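Hypothetical protein Atu0636 (Agrobacterium tumefaciens, PDB 2OZV) is of unknown function but is predicted to be an O-methyltransferase, which would transfer a methyl group from S-adenosylmethionine to an oxygen of its substrate. Local coordinates at residues 109-114 / 153-158; 38-43 / 116-121; 192-197 / 204-209. All blocks are in the same frame, centred on the assembly; numbering follows the deposited sequence. Where two conformers were deposited one is given.

Contact 1: residues 109-114 / 153-158; sequences AGLPDE and IRTASA
Glu114 N meets Ala158 O at 2.9 Å, the one hydrogen bond that ties the loop 109-114 to the helix segment 153-158. The N-H points well at its acceptor (159°), and it arrives in the plane of the carbonyl group, on a lone pair. The same oxygen also receives a CA-H...O contact from the residue before, with Asp113 CA 3.4 Å from Ala158 O. Two successive loop residues therefore converge on a single carbonyl near the C-terminal end of helix 148-159, where helical bonding within the chain runs out. The two acidic side chains only skirt this carbonyl: Glu114 CG, set beside its own backbone N (chi1 -69°), stands 3.9 Å from Ala158 O. Farther up the loop, Leu111 turns its side chain toward the helix, and its branch CD2 comes within 4.3 Å of Thr155 CG2, a loose methyl-to-methyl approach. The Thr155 hydroxyl bonds to Val99 O. Arg106 of helix 103-108 packs against Leu111, Thr155 and Ala158 alike, and Tyr66 lies against Leu111 and Pro112 while its hydroxyl bonds to Gly110 O. Gly110, the first residue past helix 103-108, closes it in a Schellman motif with positive phi (99°). Lys211 NZ bonds to Ser157 O and makes a long, weak ion pair with Glu114 OE2. The chemistry is thus mainly backbone to backbone: a polar helix-end carbonyl is satisfied by the loop that leads into strand 116-121, while side chains add a small apolar touch and Asp113 and Glu114 remain solvent-exposed.

Contact 2: residues 38-43 / 116-121; sequences CRIADL and FHHVIM
Two neighbouring parallel strands, 38-42 and 118-121, form this contact in the middle of the mixed sheet. The ladder runs from Ala41 N to His118 O, from Ile120 N to Ala41 O (2.8 Å, 172°) and from Leu43 N to Ile120 O. At its start Arg39 O accepts from both His117 N and His118 N, the latter at 3.3 Å, as the chain turns a corner at His117. Here the imidazole takes over from the backbone: with CG beside its own N (chi1 -60°), His117 brings ND1 to Arg39 N at 2.9 Å, close to the ring plane, while CE1 sits over a face of the Arg39 guanidinium, whose NE bonds to His115 O. Ala41 CB stands over the centre of the Phe116 ring, 3.5 Å from its centroid, a CH-pi contact almost on the ring normal (3°). On the same side Leu43 CG meets Val119 CG1 at 3.6 Å, and Leu43 CD1 touches the selenomethionine methyl, Met121 CE. On the other face, covered by helix 49-57, Ile40 CG1 lies alongside His118 CB (3.8 Å); His118 NE2 bonds to Asp34, and Asp42 OD2 to Gly51 N. The strand order 3-2-1-4-5-7-6, with 38-42 first and 116-121 fourth, matches the Rossmann-like fold of class I methyltransferases.

Contact 3: residues 192-197 / 204-209; sequences TLIHPR and RMLVTA
Strands 186-195 and 204-211 form a beta hairpin, and this contact is its antiparallel ladder close to the connecting loop. Strand 204-211 is inserted antiparallel between 164-170 and 186-195, as the seventh strand is in class I methyltransferases. Backbone bonds come first. Thr192 and Leu206 make a hydrogen-bonded pair with both bonds nearly straight: Thr192 N to Leu206 O at 2.8 Å and Leu206 N to Thr192 O at 2.9 Å. Ile194 and Arg204 form the next such pair, less evenly, because Ile194 N reaches Arg204 O from above the carbonyl plane (39° out of it), and the return bond from Arg204 N to Ile194 O is weak. Leu193 and Met205, a selenomethionine, make the non-hydrogen-bonded pair between them.

Apolar contacts divide over the two faces. On one, Met205 holds CG anti to its backbone N (chi1 -177°), alongside Leu193 CD1 at 4.0 Å; Phe219 of the second subunit also packs on Leu193. On the other, Ile194 CD1, in one of two deposited conformers, reaches diagonally to Leu206 CD1 at 3.9 Å, while Ile194 CB meets Arg204 CB at 3.8 Å.

The polar ends find partners beyond the ladder. Arg204, bent at chi2, leads its guanidinium away to a salt bridge from NE to Asp24 OD1. Thr192 OG1 bonds to Tyr247 OH and also to a water at 2.7 Å, which donates a weak bond to Leu206 O.

How the contacts relate
Contacts 1 and 2 adjoin, with centres about 10 Å apart. Helix 148-159 lies on the sheet face carrying Val119 and Met121, where Ala156 CB touches Met121 CE at 3.6 Å; Leu111 and Leu43 extend this apolar layer at the loop. The segments of contacts 1 and 2 alternate along the chain, and residues 109-114 lead through His115 into strand 116-121. Contact 3 follows both in sequence. It belongs to the same sheet as contact 2, across strand 164-170, with centres about 19 Å apart; its centre lies about 25 Å from that of contact 1. The turn following residues 38-43, with Gly44 and Gly46, resembles the S-adenosylmethionine-binding loop of related methyltransferases and probably marks the cofactor site.

Contact 1: residues 109-114 / 153-158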
loop_
_atom_site.group_PDB
_atom_site.type_symbol
_atom_site.label_atom_id
_atom_site.label_comp_id
_atom_site.label_asym_id
_atom_site.label_seq_id
_atom_site.Cartn_x
_atom_site.Cartn_y
_atom_site.Cartn_z
ATOM N N ALA B 109 14.811 16.442 -27.055
ATOM C CA ALA B 109 13.577 15.744 -27.441
ATOM C C ALA B 109 12.301 16.525 -27.107
ATOM O O ALA B 109 11.194 16.133 -27.508
ATOM C CB ALA B 109 13.538 14.357 -26.821
ATOM N N GLY B 110 12.449 17.636 -26.391
ATOM C CA GLY B 110 11.322 18.522 -26.107
ATOM C C GLY B 110 10.748 18.291 -24.716
ATOM O O GLY B 110 9.577 18.606 -24.465
ATOM N N LEU B 111 11.573 17.748 -23.823
ATOM C CA LEU B 111 11.207 17.571 -22.408
ATOM C C LEU B 111 12.058 18.528 -21.569
ATOM O O LEU B 111 13.136 18.159 -21.117
ATOM C CB LEU B 111 11.437 16.108 -21.986
ATOM C CG LEU B 111 10.378 15.094 -22.463
ATOM C CD1 LEU B 111 10.973 13.711 -22.667
ATOM C CD2 LEU B 111 9.182 15.044 -21.481
ATOM N N PRO B 112 11.591 19.772 -21.389
ATOM C CA PRO B 112 12.431 20.814 -20.775
ATOM C C PRO B 112 12.637 20.633 -19.271
ATOM O O PRO B 112 11.767 20.089 -18.589
ATOM C CB PRO B 112 11.661 22.109 -21.066
ATOM C CG PRO B 112 10.244 21.689 -21.249
ATOM C CD PRO B 112 10.255 20.274 -21.765
ATOM N N ASP B 113 13.790 21.076 -18.770
ATOM C CA ASP B 113 14.076 21.015 -17.343
ATOM C C ASP B 113 13.144 21.934 -16.555
ATOM O O ASP B 113 12.922 23.094 -16.961
ATOM C CB ASP B 113 15.509 21.486 -17.070
ATOM C CG ASP B 113 16.566 20.507 -17.563
ATOM O OD1 ASP B 113 16.330 19.277 -17.594
ATOM O OD2 ASP B 113 17.660 20.992 -17.904
ATOM N N GLU B 114 12.600 21.410 -15.450
ATOM C CA GLU B 114 11.949 22.228 -14.421
ATOM C C GLU B 114 10.942 23.221 -15.005
ATOM O O GLU B 114 11.011 24.433 -14.758
ATOM C CB GLU B 114 13.004 22.942 -13.559
ATOM C CG GLU B 114 13.766 21.952 -12.694
ATOM C CD GLU B 114 14.853 22.604 -11.869
ATOM O OE1 GLU B 114 15.872 23.016 -12.437
ATOM O OE2 GLU B 114 14.683 22.703 -10.652
ATOM N N ILE B 153 9.589 8.185 -13.717
ATOM C CA ILE B 153 9.619 9.082 -12.557
ATOM C C ILE B 153 10.924 9.907 -12.497
ATOM O O ILE B 153 10.891 11.073 -12.098
ATOM C CB ILE B 153 9.281 8.323 -11.237
ATOM C CG1 ILE B 153 7.793 7.916 -11.299
ATOM C CG2 ILE B 153 9.482 9.222 -10.006
ATOM C CD1 ILE B 153 7.331 6.856 -10.274
ATOM N N ARG B 154 12.050 9.344 -12.936
ATOM C CA ARG B 154 13.256 10.147 -13.125
ATOM C C ARG B 154 12.975 11.325 -14.075
ATOM O O ARG B 154 13.298 12.462 -13.762
ATOM C CB ARG B 154 14.407 9.297 -13.679
ATOM C CG ARG B 154 15.749 10.013 -13.770
ATOM C CD ARG B 154 16.794 9.108 -14.443
ATOM N NE ARG B 154 16.374 8.831 -15.813
ATOM C CZ ARG B 154 16.168 7.621 -16.331
ATOM N NH1 ARG B 154 16.389 6.530 -15.607
ATOM N NH2 ARG B 154 15.750 7.508 -17.597
ATOM N N THR B 155 12.359 11.044 -15.223
ATOM C CA THR B 155 11.986 12.117 -16.167
ATOM C C THR B 155 10.987 13.093 -15.529
ATOM O O THR B 155 11.150 14.308 -15.651
ATOM C CB THR B 155 11.468 11.519 -17.480
ATOM O OG1 THR B 155 12.555 10.833 -18.125
ATOM C CG2 THR B 155 10.877 12.634 -18.418
ATOM N N ALA B 156 9.967 12.572 -14.840
ATOM C CA ALA B 156 8.944 13.439 -14.220
ATOM C C ALA B 156 9.610 14.446 -13.290
ATOM O O ALA B 156 9.258 15.629 -13.300
ATOM C CB ALA B 156 7.859 12.611 -13.446
ATOM N N SER B 157 10.556 13.977 -12.486
ATOM C CA SER B 157 11.297 14.853 -11.592
ATOM C C SER B 157 12.092 15.897 -12.381
ATOM O O SER B 157 12.050 17.078 -12.044
ATOM C CB SER B 157 12.214 14.037 -10.671
ATOM O OG SER B 157 12.947 14.899 -9.811
ATOM N N ALA B 158 12.795 15.484 -13.438
ATOM C CA ALA B 158 13.649 16.424 -14.187
ATOM C C ALA B 158 12.865 17.582 -14.820
ATOM O O ALA B 158 13.361 18.713 -14.891
ATOM C CB ALA B 158 14.425 15.698 -15.243
#

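Contact 2: residues 38-43 / 116-121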
loop_
_atom_site.group_PDB
_atom_site.type_symbol
_atom_site.label_atom_id
_atom_site.label_comp_id
_atom_site.label_asym_id
_atom_site.label_seq_id
_atom_site.Cartn_x
_atom_site.Cartn_y
_atom_site.Cartn_z
ATOM N N CYS B 38 -1.552 26.690 -15.459
ATOM C CA CYS B 38 -0.531 25.725 -15.075
ATOM C C CYS B 38 -0.200 24.931 -16.295
ATOM O O CYS B 38 -0.975 24.907 -17.268
ATOM C CB CYS B 38 -0.984 24.814 -13.928
ATOM S SG CYS B 38 -2.473 23.877 -14.280
ATOM N N ARG B 39 0.967 24.303 -16.252
ATOM C CA ARG B 39 1.482 23.540 -17.358
ATOM C C ARG B 39 1.536 22.096 -16.910
ATOM O O ARG B 39 2.093 21.795 -15.845
ATOM C CB ARG B 39 2.864 24.048 -17.761
ATOM C CG ARG B 39 2.841 25.523 -18.323
ATOM C CD ARG B 39 4.182 25.948 -18.829
ATOM N NE ARG B 39 5.222 25.986 -17.789
ATOM C CZ ARG B 39 5.696 27.096 -17.221
ATOM N NH1 ARG B 39 5.219 28.297 -17.561
ATOM N NH2 ARG B 39 6.661 27.017 -16.316
ATOM N N ILE B 40 0.944 21.222 -17.714
ATOM C CA ILE B 40 0.815 19.808 -17.343
ATOM C C ILE B 40 1.421 18.936 -18.425
ATOM O O ILE B 40 1.106 19.113 -19.600
ATOM C CB ILE B 40 -0.669 19.441 -17.158
ATOM C CG1 ILE B 40 -1.287 20.270 -16.017
ATOM C CG2 ILE B 40 -0.792 17.900 -16.872
ATOM C CD1 ILE B 40 -2.708 20.541 -16.224
ATOM N N ALA B 41 2.285 17.995 -18.041
ATOM C CA ALA B 41 2.812 16.996 -18.977
ATOM C C ALA B 41 2.118 15.662 -18.739
ATOM O O ALA B 41 2.005 15.228 -17.583
ATOM C CB ALA B 41 4.332 16.827 -18.812
ATOM N N ASP B 42 1.665 15.031 -19.826
ATOM C CA ASP B 42 1.090 13.682 -19.786
ATOM C C ASP B 42 2.118 12.790 -20.458
ATOM O O ASP B 42 2.341 12.896 -21.674
ATOM C CB ASP B 42 -0.270 13.696 -20.523
ATOM C CG ASP B 42 -1.010 12.350 -20.512
ATOM O OD1 ASP B 42 -0.415 11.326 -20.142
ATOM O OD2 ASP B 42 -2.187 12.358 -20.972
ATOM N N LEU B 43 2.789 11.947 -19.667
ATOM C CA LEU B 43 3.901 11.129 -20.172
ATOM C C LEU B 43 3.377 9.908 -20.887
ATOM O O LEU B 43 4.111 9.159 -21.534
ATOM C CB LEU B 43 4.889 10.741 -19.073
ATOM C CG LEU B 43 5.664 11.859 -18.381
ATOM C CD1 LEU B 43 6.774 11.245 -17.535
ATOM C CD2 LEU B 43 6.236 12.883 -19.368
ATOM N N PHE B 116 7.258 22.009 -15.726
ATOM C CA PHE B 116 5.855 21.631 -15.543
ATOM C C PHE B 116 5.409 21.703 -14.097
ATOM O O PHE B 116 6.162 21.333 -13.190
ATOM C CB PHE B 116 5.630 20.207 -16.077
ATOM C CG PHE B 116 5.741 20.105 -17.593
ATOM C CD1 PHE B 116 4.681 20.532 -18.426
ATOM C CD2 PHE B 116 6.910 19.584 -18.180
ATOM C CE1 PHE B 116 4.771 20.438 -19.823
ATOM C CE2 PHE B 116 7.022 19.485 -19.577
ATOM C CZ PHE B 116 5.954 19.923 -20.408
ATOM N N HIS B 117 4.179 22.176 -13.885
ATOM C CA HIS B 117 3.573 22.208 -12.548
ATOM C C HIS B 117 3.029 20.839 -12.137
ATOM O O HIS B 117 2.886 20.558 -10.947
ATOM C CB HIS B 117 2.440 23.229 -12.532
ATOM C CG HIS B 117 2.897 24.627 -12.869
ATOM N ND1 HIS B 117 2.686 25.195 -14.115
ATOM C CD2 HIS B 117 3.578 25.545 -12.141
ATOM C CE1 HIS B 117 3.197 26.420 -14.123
ATOM N NE2 HIS B 117 3.748 26.654 -12.941
ATOM N N HIS B 118 2.670 20.034 -13.143
ATOM C CA HIS B 118 2.121 18.693 -12.930
ATOM C C HIS B 118 2.688 17.786 -13.974
ATOM O O HIS B 118 2.788 18.150 -15.162
ATOM C CB HIS B 118 0.586 18.696 -13.097
ATOM C CG HIS B 118 -0.113 19.517 -12.072
ATOM N ND1 HIS B 118 -0.558 18.990 -10.878
ATOM C CD2 HIS B 118 -0.468 20.829 -12.065
ATOM C CE1 HIS B 118 -1.118 19.948 -10.157
ATOM N NE2 HIS B 118 -1.074 21.074 -10.854
ATOM N N VAL B 119 3.027 16.569 -13.563
ATOM C CA VAL B 119 3.279 15.499 -14.516
ATOM C C VAL B 119 2.359 14.338 -14.158
ATOM O O VAL B 119 2.308 13.935 -12.998
ATOM C CB VAL B 119 4.748 15.017 -14.497
ATOM C CG1 VAL B 119 4.960 13.912 -15.504
ATOM C CG2 VAL B 119 5.692 16.227 -14.819
ATOM N N ILE B 120 1.619 13.875 -15.149
ATOM C CA ILE B 120 0.718 12.747 -14.974
ATOM C C ILE B 120 1.114 11.542 -15.802
ATOM O O ILE B 120 1.636 11.665 -16.928
ATOM C CB ILE B 120 -0.773 13.162 -15.209
ATOM C CG1 ILE B 120 -1.113 13.330 -16.697
ATOM C CG2 ILE B 120 -1.098 14.478 -14.436
ATOM C CD1 ILE B 120 -2.592 13.775 -16.941
HETATM N N MSE B 121 0.838 10.337 -15.284
HETATM C CA MSE B 121 1.272 9.150 -16.012
HETATM C C MSE B 121 0.432 7.929 -15.660
HETATM O O MSE B 121 -0.038 7.779 -14.524
HETATM C CB MSE B 121 2.765 8.847 -15.723
HETATM C CG MSE B 121 3.023 8.566 -14.241
HETATM SE SE MSE B 121 4.965 8.182 -13.958
HETATM C CE MSE B 121 5.760 9.853 -14.429
#

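Contact 3: residues 192-197 / 204-209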
loop_
_atom_site.group_PDB
_atom_site.type_symbol
_atom_site.label_atom_id
_atom_site.label_comp_id
_atom_site.label_asym_id
_atom_site.label_seq_id
_atom_site.Cartn_x
_atom_site.Cartn_y
_atom_site.Cartn_z
ATOM N N THR B 192 -3.970 6.147 -2.842
ATOM C CA THR B 192 -5.386 5.896 -2.708
ATOM C C THR B 192 -5.732 4.607 -3.476
ATOM O O THR B 192 -5.653 4.564 -4.713
ATOM C CB THR B 192 -6.211 7.084 -3.261
ATOM O OG1 THR B 192 -5.818 8.294 -2.610
ATOM C CG2 THR B 192 -7.711 6.817 -3.038
ATOM N N LEU B 193 -6.084 3.553 -2.742
ATOM C CA LEU B 193 -6.513 2.322 -3.410
ATOM C C LEU B 193 -7.922 2.472 -3.962
ATOM O O LEU B 193 -8.773 3.162 -3.364
ATOM C CB LEU B 193 -6.481 1.149 -2.424
ATOM C CG LEU B 193 -5.073 0.560 -2.100
ATOM C CD1 LEU B 193 -4.353 0.004 -3.370
ATOM C CD2 LEU B 193 -4.145 1.450 -1.340
ATOM N N ILE B 194 -8.168 1.770 -5.068
ATOM C CA ILE B 194 -9.435 1.802 -5.804
ATOM C C ILE B 194 -10.056 0.409 -5.760
ATOM O O ILE B 194 -9.493 -0.531 -6.318
ATOM C CB ILE B 194 -9.183 2.210 -7.285
ATOM C CG1 ILE B 194 -8.314 3.468 -7.377
ATOM C CG2 ILE B 194 -10.487 2.398 -8.036
ATOM C CD1 ILE B 194 -8.926 4.682 -6.718
ATOM N N HIS B 195 -11.198 0.265 -5.084
ATOM C CA HIS B 195 -11.838 -1.046 -4.923
ATOM C C HIS B 195 -13.139 -1.039 -5.737
ATOM O O HIS B 195 -13.819 -0.030 -5.761
ATOM C CB HIS B 195 -12.144 -1.336 -3.445
ATOM C CG HIS B 195 -10.916 -1.390 -2.562
ATOM N ND1 HIS B 195 -10.415 -2.565 -2.061
ATOM C CD2 HIS B 195 -10.065 -0.415 -2.148
ATOM C CE1 HIS B 195 -9.334 -2.312 -1.330
ATOM N NE2 HIS B 195 -9.106 -1.015 -1.361
ATOM N N PRO B 196 -13.460 -2.144 -6.439
ATOM C CA PRO B 196 -14.666 -2.055 -7.308
ATOM C C PRO B 196 -15.996 -1.963 -6.539
ATOM O O PRO B 196 -16.943 -1.281 -6.988
ATOM C CB PRO B 196 -14.616 -3.335 -8.151
ATOM C CG PRO B 196 -13.653 -4.247 -7.494
ATOM C CD PRO B 196 -12.782 -3.450 -6.526
ATOM N N ARG B 197 -16.082 -2.667 -5.419
ATOM C CA ARG B 197 -17.237 -2.573 -4.542
ATOM C C ARG B 197 -16.837 -3.009 -3.133
ATOM O O ARG B 197 -15.755 -3.582 -2.942
ATOM C CB ARG B 197 -18.461 -3.343 -5.096
ATOM C CG ARG B 197 -18.267 -4.812 -5.473
ATOM C CD ARG B 197 -19.524 -5.388 -6.206
ATOM N NE ARG B 197 -19.660 -4.954 -7.613
ATOM C CZ ARG B 197 -20.607 -4.143 -8.101
ATOM N NH1 ARG B 197 -20.609 -3.831 -9.387
ATOM N NH2 ARG B 197 -21.562 -3.646 -7.329
ATOM N N ARG B 204 -7.066 -0.865 -8.710
ATOM C CA ARG B 204 -6.184 0.204 -9.152
ATOM C C ARG B 204 -5.668 0.967 -7.939
ATOM O O ARG B 204 -6.148 0.773 -6.804
ATOM C CB ARG B 204 -6.882 1.181 -10.126
ATOM C CG ARG B 204 -7.247 0.569 -11.487
ATOM C CD ARG B 204 -6.025 0.374 -12.374
ATOM N NE ARG B 204 -6.416 -0.111 -13.702
ATOM C CZ ARG B 204 -6.680 -1.382 -14.013
ATOM N NH1 ARG B 204 -6.619 -2.361 -13.111
ATOM N NH2 ARG B 204 -7.025 -1.693 -15.281
HETATM N N MSE B 205 -4.722 1.849 -8.191
HETATM C CA MSE B 205 -4.076 2.613 -7.149
HETATM C C MSE B 205 -3.679 3.962 -7.717
HETATM O O MSE B 205 -3.018 4.005 -8.769
HETATM C CB MSE B 205 -2.838 1.872 -6.634
HETATM C CG MSE B 205 -2.191 2.602 -5.510
HETATM SE SE MSE B 205 -0.646 1.475 -4.959
HETATM C CE MSE B 205 0.469 1.640 -6.472
ATOM N N LEU B 206 -4.100 5.039 -7.058
ATOM C CA LEU B 206 -3.705 6.418 -7.413
ATOM C C LEU B 206 -2.565 6.813 -6.479
ATOM O O LEU B 206 -2.607 6.505 -5.256
ATOM C CB LEU B 206 -4.869 7.395 -7.173
ATOM C CG LEU B 206 -6.141 7.113 -7.981
ATOM C CD1 LEU B 206 -7.278 8.076 -7.606
ATOM C CD2 LEU B 206 -5.827 7.186 -9.480
ATOM N N VAL B 207 -1.552 7.498 -7.020
ATOM C CA VAL B 207 -0.480 7.997 -6.189
ATOM C C VAL B 207 -0.214 9.443 -6.584
ATOM O O VAL B 207 -0.140 9.746 -7.801
ATOM C CB VAL B 207 0.810 7.183 -6.354
ATOM C CG1 VAL B 207 1.906 7.772 -5.428
ATOM C CG2 VAL B 207 0.566 5.691 -6.045
ATOM N N THR B 208 -0.126 10.331 -5.594
ATOM C CA THR B 208 0.339 11.715 -5.864
ATOM C C THR B 208 1.534 12.009 -4.956
ATOM O O THR B 208 1.665 11.407 -3.883
ATOM C CB THR B 208 -0.736 12.811 -5.649
ATOM O OG1 THR B 208 -1.109 12.883 -4.268
ATOM C CG2 THR B 208 -1.968 12.600 -6.570
ATOM N N ALA B 209 2.437 12.881 -5.399
ATOM C CA ALA B 209 3.649 13.159 -4.625
ATOM C C ALA B 209 4.140 14.544 -5.036
ATOM O O ALA B 209 3.741 15.060 -6.097
ATOM C CB ALA B 209 4.706 12.061 -4.863
HETATM O O HOH W 1 -3.788 9.401 -3.963
#